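Long-range contacts in putative hexose oxidase (Nonomuraea sp. ATCC 39727, PDB 5AWV), which probably oxidises a sugar of teicoplanin-like glycopeptide antibiotics, using an FAD held by two covalent links to the protein: residues I106-L111 and I125-T130; S119-L124 and W228-E233; L371-T376 and P462-D467; D377-A382 and D451-T456. All blocks are in the same frame, centred on the assembly; numbering follows the deposited sequence.

Contact 1: I106-L111 and I125-T130; sequences IDMSLL and IEPGNT
Leu111 O receives the backbone N-H of Gly128 at 2.9 Å, a bent bond (133° at the hydrogen) that joins two type I turns, Met108-Leu111 and Glu126-Asn129. This is the tight part of the contact. Glycine lets the backbones close up: Gly128 CA makes a C-H...O approach of 3.3 Å to Met108 O, and Glu126 CB lies 3.2 Å from Leu111 O. On the cofactor side the Met108 chain folds at chi2 (-62°) and chi3 (-91°), which brings CE to Pro127 CG at 3.8 Å; both residues also touch the bound FAD.

Toward the other side the contact slackens by degrees. The Glu126 side chain passes Leu111 at about a right angle; Glu126 OE1 lies 3.3 Å from Leu111 C, and only the leucine tip is looser, CD2 staying 4.0 Å from that oxygen. OE1 takes its hydrogen bond from the backbone N of Glu113, so the carboxylate is tied to the chain just past Leu111. Beyond lie the partly exposed Ser109 and Leu110, which pack on Leu140 and Lys137 of a second subunit. Paired turns after strands 104-107 and 122-125 thus join the two sheets of the PCMH-type FAD-binding domain and form part of its cofactor pocket.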
# COMPACT_ATOMS: atom_id res chain seq x y z
N ILE A 106 16.43 -2.41 5.91
CA ILE A 106 15.80 -2.70 7.15
C ILE A 106 14.41 -3.34 6.83
O ILE A 106 13.49 -2.67 6.34
CB ILE A 106 15.66 -1.47 8.04
CG1 ILE A 106 17.09 -0.91 8.32
CG2 ILE A 106 14.95 -1.82 9.32
CD1 ILE A 106 17.11 0.40 9.10
N ASP A 107 14.29 -4.61 7.18
CA ASP A 107 13.15 -5.42 6.82
C ASP A 107 12.25 -5.54 8.04
O ASP A 107 12.68 -5.97 9.10
CB ASP A 107 13.60 -6.79 6.31
CG ASP A 107 12.42 -7.64 5.77
OD1 ASP A 107 11.41 -7.77 6.51
OD2 ASP A 107 12.52 -8.09 4.61
N MET A 108 10.99 -5.13 7.89
CA MET A 108 10.04 -5.05 9.01
C MET A 108 9.16 -6.26 9.25
O MET A 108 8.20 -6.18 10.09
CB MET A 108 9.15 -3.84 8.85
CG MET A 108 9.88 -2.51 8.56
SD MET A 108 11.03 -1.90 9.82
CE MET A 108 9.90 -0.92 10.71
N SER A 109 9.50 -7.35 8.62
CA SER A 109 8.73 -8.61 8.62
C SER A 109 8.33 -9.09 10.03
O SER A 109 7.22 -9.66 10.22
CB SER A 109 9.54 -9.75 8.03
OG SER A 109 9.75 -9.71 6.65
N LEU A 110 9.22 -8.90 11.00
CA LEU A 110 8.93 -9.32 12.38
C LEU A 110 7.98 -8.39 13.12
O LEU A 110 7.47 -8.79 14.17
CB LEU A 110 10.23 -9.53 13.16
CG LEU A 110 11.22 -10.59 12.67
CD1 LEU A 110 12.47 -10.56 13.50
CD2 LEU A 110 10.66 -11.99 12.73
N LEU A 111 7.72 -7.16 12.62
CA LEU A 111 6.84 -6.22 13.35
C LEU A 111 5.42 -6.29 12.95
O LEU A 111 5.00 -5.52 12.09
CB LEU A 111 7.32 -4.77 13.13
CG LEU A 111 8.65 -4.40 13.80
CD1 LEU A 111 9.26 -3.07 13.33
CD2 LEU A 111 8.56 -4.38 15.34
N ILE A 125 -1.26 -0.69 14.79
CA ILE A 125 -0.96 -1.60 13.64
C ILE A 125 0.46 -1.36 13.27
O ILE A 125 0.89 -0.23 12.89
CB ILE A 125 -1.87 -1.33 12.46
CG1 ILE A 125 -3.34 -1.42 12.92
CG2 ILE A 125 -1.69 -2.36 11.36
CD1 ILE A 125 -4.34 -1.17 11.85
N GLU A 126 1.25 -2.42 13.38
CA GLU A 126 2.65 -2.38 13.02
C GLU A 126 2.88 -2.56 11.53
O GLU A 126 2.04 -3.16 10.88
CB GLU A 126 3.46 -3.39 13.87
CG GLU A 126 3.72 -2.84 15.25
CD GLU A 126 4.55 -3.73 16.14
OE1 GLU A 126 4.66 -4.93 15.88
OE2 GLU A 126 5.07 -3.19 17.15
N PRO A 127 3.96 -1.94 10.98
CA PRO A 127 4.28 -1.84 9.54
C PRO A 127 4.58 -3.15 8.83
O PRO A 127 4.34 -3.23 7.65
CB PRO A 127 5.51 -0.93 9.47
CG PRO A 127 6.10 -1.04 10.86
CD PRO A 127 5.01 -1.29 11.82
N GLY A 128 4.97 -4.18 9.51
CA GLY A 128 5.22 -5.44 8.84
C GLY A 128 4.00 -6.29 8.55
O GLY A 128 4.10 -7.31 7.83
N ASN A 129 2.84 -5.92 9.09
CA ASN A 129 1.61 -6.59 8.73
C ASN A 129 1.25 -6.42 7.24
O ASN A 129 1.50 -5.36 6.66
CB ASN A 129 0.42 -6.01 9.51
CG ASN A 129 0.41 -6.42 10.94
OD1 ASN A 129 0.21 -7.59 11.21
ND2 ASN A 129 0.64 -5.49 11.85
N THR A 130 0.62 -7.42 6.66
CA THR A 130 -0.06 -7.24 5.37
C THR A 130 -1.47 -6.74 5.58
O THR A 130 -2.02 -6.91 6.69
CB THR A 130 -0.09 -8.56 4.57
OG1 THR A 130 -0.81 -9.54 5.30
CG2 THR A 130 1.30 -9.09 4.36

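Contact 2: S119-L124 and W228-E233; sequences SMNAFL and WMRVPE
Met120 lies over one face of the Trp228 indole, where strand 122-125 pairs antiparallel with strand 223-229 in the five-stranded sheet of the FAD-binding domain. Met120 CG stands 3.7 Å from the centroid of the five-membered ring, 20° off its normal, a CH-pi contact. Bends at chi2 (-74°) and chi3 carry the methyl on, so that CE reaches Trp228 CE3 at 3.8 Å toward the rim, while the sulfur sits farther above the face in a longer Met-aromatic contact. Leu124 runs alongside the indole, pointing the same way, and Ala122 CB packs 3.9 Å from Trp228 CB. Ala181 of the adjoining strand 179-187 and Val197 of strand 193-199 beyond it also touch the Met120 and Trp228 side chains, and Asp117 takes the indole N-H.

Around this apolar patch the backbones close the sheet. Phe123 and Met229 are a hydrogen-bonded pair, with Met229 N to Phe123 O at 2.8 Å and Phe123 N to Met229 O at 3.0 Å; Leu124 and Trp228 form the non-hydrogen-bonded pair next to it. Asn121 and Ala122 both face Asp117, a G1 bulge at the start of the strand. At the polar edge Arg230 reaches back to this bulge: NH1 gives a hydrogen bond to Asn121 O at 3.1 Å, in the carbonyl plane, and a weak one to Asn121 OD1. The guanidinium is also held from its own segment, just past the strand, for Arg230 NE and NH2 together clasp Val231 O side-on, NE at 2.9 Å and nearly along the C=O direction.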
# COMPACT_ATOMS: atom_id res chain seq x y z
N SER A 119 -3.89 3.26 25.87
CA SER A 119 -3.27 4.55 26.28
C SER A 119 -3.31 5.55 25.11
O SER A 119 -3.22 6.75 25.32
CB SER A 119 -1.86 4.33 26.71
OG SER A 119 -1.13 4.01 25.54
N MET A 120 -3.51 5.06 23.89
CA MET A 120 -3.85 5.94 22.75
C MET A 120 -5.33 5.97 22.41
O MET A 120 -5.77 6.86 21.66
CB MET A 120 -2.99 5.54 21.54
CG MET A 120 -1.52 5.56 21.87
SD MET A 120 -0.87 7.28 22.02
CE MET A 120 -0.10 7.50 20.43
N ASN A 121 -6.13 5.05 23.01
CA ASN A 121 -7.54 4.82 22.67
C ASN A 121 -7.63 4.74 21.11
O ASN A 121 -8.45 5.40 20.46
CB ASN A 121 -8.48 5.90 23.27
CG ASN A 121 -9.92 5.56 23.13
OD1 ASN A 121 -10.81 6.45 22.98
ND2 ASN A 121 -10.22 4.33 23.27
N ALA A 122 -6.83 3.84 20.57
CA ALA A 122 -6.73 3.63 19.11
C ALA A 122 -6.18 2.24 18.88
O ALA A 122 -5.59 1.66 19.76
CB ALA A 122 -5.78 4.65 18.49
N PHE A 123 -6.32 1.77 17.65
CA PHE A 123 -5.68 0.54 17.19
C PHE A 123 -4.28 0.73 16.75
O PHE A 123 -3.99 1.53 15.88
CB PHE A 123 -6.50 -0.06 16.06
CG PHE A 123 -7.78 -0.59 16.51
CD1 PHE A 123 -7.87 -1.85 17.04
CD2 PHE A 123 -8.91 0.16 16.44
CE1 PHE A 123 -9.07 -2.36 17.42
CE2 PHE A 123 -10.07 -0.33 16.84
CZ PHE A 123 -10.19 -1.59 17.32
N LEU A 124 -3.38 0.02 17.37
CA LEU A 124 -1.97 -0.04 17.03
C LEU A 124 -1.85 -1.10 15.91
O LEU A 124 -2.32 -2.29 16.07
CB LEU A 124 -1.19 -0.53 18.26
CG LEU A 124 0.33 -0.44 18.27
CD1 LEU A 124 1.02 -0.89 19.55
CD2 LEU A 124 0.97 -1.26 17.25
N TRP A 228 -1.14 4.30 14.70
CA TRP A 228 -2.36 4.20 15.48
C TRP A 228 -3.51 4.78 14.72
O TRP A 228 -3.45 5.93 14.24
CB TRP A 228 -2.27 4.94 16.83
CG TRP A 228 -1.41 4.26 17.85
CD1 TRP A 228 -1.79 3.34 18.79
CD2 TRP A 228 -0.03 4.51 18.10
NE1 TRP A 228 -0.72 3.00 19.59
CE2 TRP A 228 0.36 3.71 19.19
CE3 TRP A 228 0.92 5.32 17.50
CZ2 TRP A 228 1.69 3.71 19.72
CZ3 TRP A 228 2.20 5.37 18.03
CH2 TRP A 228 2.57 4.57 19.15
N MET A 229 -4.56 4.00 14.64
CA MET A 229 -5.73 4.29 13.74
C MET A 229 -7.00 4.40 14.56
O MET A 229 -7.26 3.53 15.42
CB MET A 229 -5.91 3.16 12.71
CG MET A 229 -4.67 2.69 12.00
SD MET A 229 -3.90 3.99 11.01
CE MET A 229 -5.09 4.08 9.67
N ARG A 230 -7.80 5.43 14.30
CA ARG A 230 -9.08 5.57 14.88
C ARG A 230 -9.90 6.68 14.17
O ARG A 230 -9.33 7.60 13.56
CB ARG A 230 -8.96 5.93 16.42
CG ARG A 230 -8.19 7.21 16.70
CD ARG A 230 -8.54 7.81 18.10
NE ARG A 230 -9.89 8.31 18.06
CZ ARG A 230 -10.78 8.24 19.04
NH1 ARG A 230 -10.52 7.67 20.19
NH2 ARG A 230 -11.99 8.75 18.83
N VAL A 231 -11.21 6.59 14.28
CA VAL A 231 -12.13 7.63 13.81
C VAL A 231 -11.81 8.97 14.49
O VAL A 231 -11.34 9.02 15.62
CB VAL A 231 -13.61 7.29 14.01
CG1 VAL A 231 -13.97 6.01 13.36
CG2 VAL A 231 -13.95 7.22 15.52
N PRO A 232 -11.98 10.09 13.76
CA PRO A 232 -11.72 11.36 14.43
C PRO A 232 -12.86 11.79 15.41
O PRO A 232 -12.64 12.58 16.27
CB PRO A 232 -11.51 12.35 13.26
CG PRO A 232 -12.34 11.80 12.18
CD PRO A 232 -12.41 10.28 12.36
N GLU A 233 -14.03 11.20 15.35
CA GLU A 233 -15.08 11.56 16.29
C GLU A 233 -14.84 11.03 17.68
O GLU A 233 -14.12 10.04 17.86
CB GLU A 233 -16.45 11.05 15.81
CG GLU A 233 -16.93 11.64 14.51
CD GLU A 233 -16.30 11.04 13.23
OE1 GLU A 233 -16.27 11.77 12.22
OE2 GLU A 233 -15.84 9.88 13.21

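Contact 3: L371-T376 and P462-D467; sequences LRKRLT and PNDVSD
Val465 wedges its two methyls against the 371-376 loop. Its CG1, anti to the backbone N (chi1 175°), lies 3.9 Å from Leu371 CD2 and 3.4 Å from Arg374 O, whereas CG2 meets Thr376 CG2. Leu371 and Val465 run side by side, pointing the same way, and Val465 O, on the backbone, accepts Arg372 N at 2.8 Å. Leu371 and Ser466 form a single backbone bridge here, extending from the end of strand 363-371.

The Arg372 chain is bent at chi3 (74°), and this turns the guanidinium back over the opposite loop. NH1 donates to Asn463 O at 3.2 Å, the oxygen lying in the guanidinium plane, while the aliphatic CG packs on Asp467 CB at 3.9 Å. NH2 has a salt bridge to Asp421, and bonds at both NH1 and NH2 help to fix the rotation of the group. Lys373 bends at both chi3 and chi4 to lay CD along Asp464 O and bring NZ to Asp464 OD2, a 3.0 Å salt bridge met from above the carboxylate plane. Asn463 OD1 holds its own loop in shape, accepting from Val465 N (an Asx turn) and Ser466 N, together an Asx motif.

Lys373 O is buried by the contact with no partner in the model, which probably costs some stability. One backbone bond, the Arg372 side-chain bond to Asn463 O and valine packing define the join, while the Lys373-Asp464 pair at the exposed rim, screened by solvent, probably adds less.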
# COMPACT_ATOMS: atom_id res chain seq x y z
N LEU A 371 -8.43 11.75 -12.06
CA LEU A 371 -9.48 12.46 -12.78
C LEU A 371 -10.45 13.17 -11.88
O LEU A 371 -11.06 12.53 -11.04
CB LEU A 371 -10.27 11.48 -13.67
CG LEU A 371 -9.44 10.94 -14.88
CD1 LEU A 371 -10.18 9.82 -15.54
CD2 LEU A 371 -9.07 12.04 -15.87
N ARG A 372 -10.72 14.45 -12.19
CA ARG A 372 -11.85 15.23 -11.62
C ARG A 372 -13.08 15.23 -12.49
O ARG A 372 -14.15 15.46 -11.99
CB ARG A 372 -11.45 16.72 -11.45
CG ARG A 372 -10.22 16.91 -10.65
CD ARG A 372 -9.75 18.36 -10.77
NE ARG A 372 -10.67 19.18 -9.96
CZ ARG A 372 -10.83 20.49 -10.08
NH1 ARG A 372 -10.21 21.19 -11.03
NH2 ARG A 372 -11.65 21.12 -9.25
N LYS A 373 -12.92 14.97 -13.77
CA LYS A 373 -13.99 14.90 -14.78
C LYS A 373 -13.60 13.71 -15.64
O LYS A 373 -12.47 13.22 -15.54
CB LYS A 373 -14.01 16.15 -15.61
CG LYS A 373 -14.51 17.32 -14.87
CD LYS A 373 -14.26 18.56 -15.71
CE LYS A 373 -15.46 19.05 -16.45
NZ LYS A 373 -15.90 20.35 -15.86
N ARG A 374 -14.50 13.26 -16.52
CA ARG A 374 -14.11 12.21 -17.44
C ARG A 374 -13.00 12.60 -18.35
O ARG A 374 -12.77 13.79 -18.72
CB ARG A 374 -15.30 11.72 -18.25
CG ARG A 374 -15.78 12.74 -19.31
CD ARG A 374 -16.58 11.95 -20.31
NE ARG A 374 -17.30 12.70 -21.33
CZ ARG A 374 -16.86 12.98 -22.54
NH1 ARG A 374 -15.63 12.67 -22.91
NH2 ARG A 374 -17.71 13.56 -23.41
N LEU A 375 -12.32 11.58 -18.80
CA LEU A 375 -11.45 11.72 -19.94
C LEU A 375 -12.17 12.42 -21.10
O LEU A 375 -13.33 12.18 -21.37
CB LEU A 375 -10.94 10.35 -20.40
CG LEU A 375 -9.92 9.63 -19.50
CD1 LEU A 375 -9.66 8.18 -19.96
CD2 LEU A 375 -8.56 10.36 -19.39
N THR A 376 -11.48 13.31 -21.79
CA THR A 376 -12.09 14.09 -22.85
C THR A 376 -12.20 13.18 -24.05
O THR A 376 -11.66 12.03 -24.11
CB THR A 376 -11.18 15.29 -23.28
OG1 THR A 376 -10.01 14.77 -23.92
CG2 THR A 376 -10.85 16.14 -22.09
N PRO A 462 -2.37 19.10 -13.10
CA PRO A 462 -3.63 19.57 -12.58
C PRO A 462 -4.33 20.62 -13.39
O PRO A 462 -3.80 21.73 -13.60
CB PRO A 462 -3.33 19.99 -11.14
CG PRO A 462 -2.19 19.16 -10.75
CD PRO A 462 -1.36 18.99 -12.01
N ASN A 463 -5.51 20.28 -13.86
CA ASN A 463 -6.31 21.27 -14.61
C ASN A 463 -7.77 21.01 -14.38
O ASN A 463 -8.10 20.50 -13.33
CB ASN A 463 -5.87 21.33 -16.08
CG ASN A 463 -6.09 20.04 -16.84
OD1 ASN A 463 -6.75 19.10 -16.38
ND2 ASN A 463 -5.50 19.99 -18.05
N ASP A 464 -8.67 21.37 -15.29
CA ASP A 464 -10.09 21.10 -15.08
C ASP A 464 -10.37 19.64 -15.04
O ASP A 464 -11.35 19.27 -14.43
CB ASP A 464 -10.98 21.70 -16.24
CG ASP A 464 -12.39 22.04 -15.79
OD1 ASP A 464 -12.59 22.68 -14.68
OD2 ASP A 464 -13.35 21.77 -16.62
N VAL A 465 -9.60 18.84 -15.79
CA VAL A 465 -9.91 17.45 -15.95
C VAL A 465 -9.04 16.59 -15.08
O VAL A 465 -9.55 15.66 -14.43
CB VAL A 465 -9.79 16.96 -17.43
CG1 VAL A 465 -10.00 15.46 -17.52
CG2 VAL A 465 -10.86 17.65 -18.27
N SER A 466 -7.76 16.83 -15.12
CA SER A 466 -6.80 15.99 -14.32
C SER A 466 -6.38 16.64 -12.99
O SER A 466 -6.51 17.87 -12.82
CB SER A 466 -5.57 15.69 -15.14
OG SER A 466 -5.89 14.71 -16.13
N ASP A 467 -5.84 15.79 -12.07
CA ASP A 467 -5.36 16.30 -10.80
C ASP A 467 -4.08 15.69 -10.26
O ASP A 467 -3.95 15.48 -9.08
CB ASP A 467 -6.50 16.28 -9.75
CG ASP A 467 -6.40 17.44 -8.79
OD1 ASP A 467 -5.79 18.49 -9.17
OD2 ASP A 467 -6.83 17.31 -7.63

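Contact 4: D377-A382 and D451-T456; sequences DRQIQA and DVYAET. With N1L (2-amino-2-deoxy-beta-D-glucopyranuronic acid), chain B; MAN (alpha-D-mannopyranose), chain C.
Arg378 NH1 lies between two acidic groups, the carboxylate of a bound glucuronic-type sugar, N1L, and Glu455 across the contact, hydrogen-bonded to the first and paired by charge with the second. Toward N1L O6B it gives a fairly straight hydrogen bond of 3.2 Å (159° at the hydrogen) from the edge of the guanidinium. Glu455 OE2 approaches differently: it lies 3.2 Å from Arg378 NH1 over one face, the carboxylate plane turned 78° from the guanidinium, so no N-H points at the oxygen. Arg378 bends at chi3 (70°) to reach this place, and NH2 bonds to the backbone of the bound peptide. The positive charge probably offsets the two carboxylates, whose oxygens Glu455 OE2 and N1L O6B are only 3.3 Å apart.

Away from the sugar the helices meet mostly through small and aliphatic groups. Ala382 CB rests 3.9 Å from Asp451 CB and 4.1 Å from Val452 CG2, letting helix 377-387 come close to the end of helix 438-452. Gln379 lays its CG 3.3 Å from Val452 O. Behind it Val452 CG1 covers the centre of the Tyr453 ring, whose hydroxyl bonds to Tyr428, and Asp451 is held by Lys447.

On another side of helix 377-387, Gln381 NE2 makes a weak 3.0 Å hydrogen bond to MAN O3, a mannose that Glu264 also binds. The start of helix 377-387 and the turn after helix 438-452 thus present polar side chains to sugars and peptide, a surface patch that holds bound glycopeptide in this crystal, away from the flavin; a part in catalysis is not established.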
# COMPACT_ATOMS: atom_id res chain seq x y z
N ASP A 377 -12.93 13.68 -25.04
CA ASP A 377 -13.11 12.91 -26.25
C ASP A 377 -11.80 12.58 -26.94
O ASP A 377 -11.64 11.49 -27.42
CB ASP A 377 -14.04 13.66 -27.21
CG ASP A 377 -15.45 13.87 -26.65
OD1 ASP A 377 -15.85 13.15 -25.68
OD2 ASP A 377 -16.13 14.80 -27.15
N ARG A 378 -10.84 13.51 -26.92
CA ARG A 378 -9.52 13.32 -27.52
C ARG A 378 -8.68 12.35 -26.74
O ARG A 378 -7.94 11.56 -27.29
CB ARG A 378 -8.82 14.66 -27.65
CG ARG A 378 -9.65 15.65 -28.49
CD ARG A 378 -8.97 16.99 -28.75
NE ARG A 378 -7.85 16.84 -29.66
CZ ARG A 378 -7.09 17.83 -30.12
NH1 ARG A 378 -7.35 19.11 -29.80
NH2 ARG A 378 -6.07 17.54 -30.92
N GLN A 379 -8.87 12.34 -25.44
CA GLN A 379 -8.20 11.37 -24.58
C GLN A 379 -8.75 10.00 -24.76
O GLN A 379 -8.02 9.03 -24.80
CB GLN A 379 -8.29 11.82 -23.11
CG GLN A 379 -7.41 13.08 -22.82
CD GLN A 379 -7.46 13.52 -21.37
OE1 GLN A 379 -6.43 13.69 -20.74
NE2 GLN A 379 -8.61 13.72 -20.85
N ILE A 380 -10.07 9.89 -24.92
CA ILE A 380 -10.62 8.58 -25.16
C ILE A 380 -10.09 8.01 -26.51
O ILE A 380 -9.85 6.81 -26.63
CB ILE A 380 -12.15 8.59 -25.11
CG1 ILE A 380 -12.59 8.87 -23.65
CG2 ILE A 380 -12.77 7.37 -25.68
CD1 ILE A 380 -14.03 9.16 -23.50
N GLN A 381 -10.01 8.89 -27.52
CA GLN A 381 -9.44 8.51 -28.81
C GLN A 381 -8.05 7.90 -28.63
O GLN A 381 -7.73 6.87 -29.20
CB GLN A 381 -9.40 9.75 -29.73
CG GLN A 381 -9.09 9.43 -31.22
CD GLN A 381 -8.89 10.68 -32.13
OE1 GLN A 381 -8.29 11.70 -31.71
NE2 GLN A 381 -9.38 10.60 -33.40
N ALA A 382 -7.21 8.58 -27.83
CA ALA A 382 -5.84 8.12 -27.56
C ALA A 382 -5.81 6.79 -26.84
O ALA A 382 -5.01 5.92 -27.21
CB ALA A 382 -5.07 9.16 -26.79
N ASP A 451 0.28 10.12 -25.02
CA ASP A 451 -0.79 10.49 -26.01
C ASP A 451 -2.00 11.00 -25.24
O ASP A 451 -2.61 12.07 -25.55
CB ASP A 451 -1.21 9.32 -26.87
CG ASP A 451 -0.16 8.92 -27.92
OD1 ASP A 451 0.86 9.61 -28.09
OD2 ASP A 451 -0.34 7.88 -28.52
N VAL A 452 -2.35 10.27 -24.19
CA VAL A 452 -3.47 10.72 -23.37
C VAL A 452 -3.25 12.12 -22.83
O VAL A 452 -4.14 12.95 -22.91
CB VAL A 452 -3.76 9.70 -22.23
CG1 VAL A 452 -4.74 10.24 -21.22
CG2 VAL A 452 -4.26 8.43 -22.81
N TYR A 453 -2.03 12.39 -22.34
CA TYR A 453 -1.70 13.64 -21.70
C TYR A 453 -0.95 14.60 -22.64
O TYR A 453 -0.31 15.55 -22.17
CB TYR A 453 -0.97 13.42 -20.35
CG TYR A 453 -1.86 12.66 -19.35
CD1 TYR A 453 -3.04 13.23 -18.84
CD2 TYR A 453 -1.56 11.36 -18.98
CE1 TYR A 453 -3.86 12.53 -17.96
CE2 TYR A 453 -2.43 10.66 -18.15
CZ TYR A 453 -3.52 11.26 -17.65
OH TYR A 453 -4.34 10.50 -16.81
N ALA A 454 -1.21 14.49 -23.95
CA ALA A 454 -0.41 15.23 -24.95
C ALA A 454 -0.57 16.74 -24.88
O ALA A 454 0.40 17.49 -25.10
CB ALA A 454 -0.64 14.70 -26.38
N GLU A 455 -1.71 17.19 -24.47
CA GLU A 455 -1.96 18.62 -24.38
C GLU A 455 -1.25 19.28 -23.16
O GLU A 455 -1.08 20.48 -23.13
CB GLU A 455 -3.46 18.91 -24.37
CG GLU A 455 -4.18 18.60 -25.69
CD GLU A 455 -5.55 19.33 -25.83
OE1 GLU A 455 -6.21 19.69 -24.81
OE2 GLU A 455 -5.99 19.57 -26.97
N THR A 456 -0.81 18.52 -22.17
CA THR A 456 -0.09 19.11 -20.99
C THR A 456 1.22 18.39 -20.76
O THR A 456 1.52 17.88 -19.66
CB THR A 456 -0.93 18.99 -19.73
OG1 THR A 456 -1.31 17.61 -19.53
CG2 THR A 456 -2.16 19.85 -19.86
C1 N1L B . -9.65 21.58 -31.20
C2 N1L B . -9.59 23.14 -31.58
C3 N1L B . -8.79 23.95 -30.45
C4 N1L B . -9.22 23.55 -29.04
C5 N1L B . -9.16 21.98 -28.90
C6 N1L B . -9.38 21.53 -27.43
N2 N1L B . -9.28 23.68 -32.75
O3 N1L B . -9.12 25.32 -30.75
O4 N1L B . -8.24 24.20 -28.16
O5 N1L B . -10.13 21.33 -29.85
O6B N1L B . -9.25 20.09 -27.40
O6A N1L B . -10.64 22.05 -26.95
C1 MAN C . -8.65 8.94 -37.93
C2 MAN C . -9.45 8.68 -36.64
C3 MAN C . -8.55 8.04 -35.59
C4 MAN C . -7.90 6.76 -36.19
C5 MAN C . -7.04 7.06 -37.45
C6 MAN C . -6.33 5.77 -37.99
O2 MAN C . -10.48 7.81 -36.91
O3 MAN C . -9.35 7.72 -34.36
O4 MAN C . -7.11 6.30 -35.18
O5 MAN C . -7.88 7.73 -38.45
O6 MAN C . -7.26 4.98 -38.79

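Overall arrangement
Contacts 1 and 2 are buried and belong to the FAD-binding half of the chain; they share strand 122-125 and touch where Ile125 CD1 meets Met229 CG. Contact 1 borders the cofactor through turns and tight backbone packing, whereas contact 2 is true strand pairing with an aromatic centre, farther from the FAD. Contacts 3 and 4 lie about 35 to 44 Å away, centre to centre, from contacts 1 and 2. They are only partly buried, with contact 4 nested inside the loop closed by contact 3, and touch through Ser466 and Tyr453. Both add salt bridges at exposed rims, but only contact 4 meets bound sugars directly.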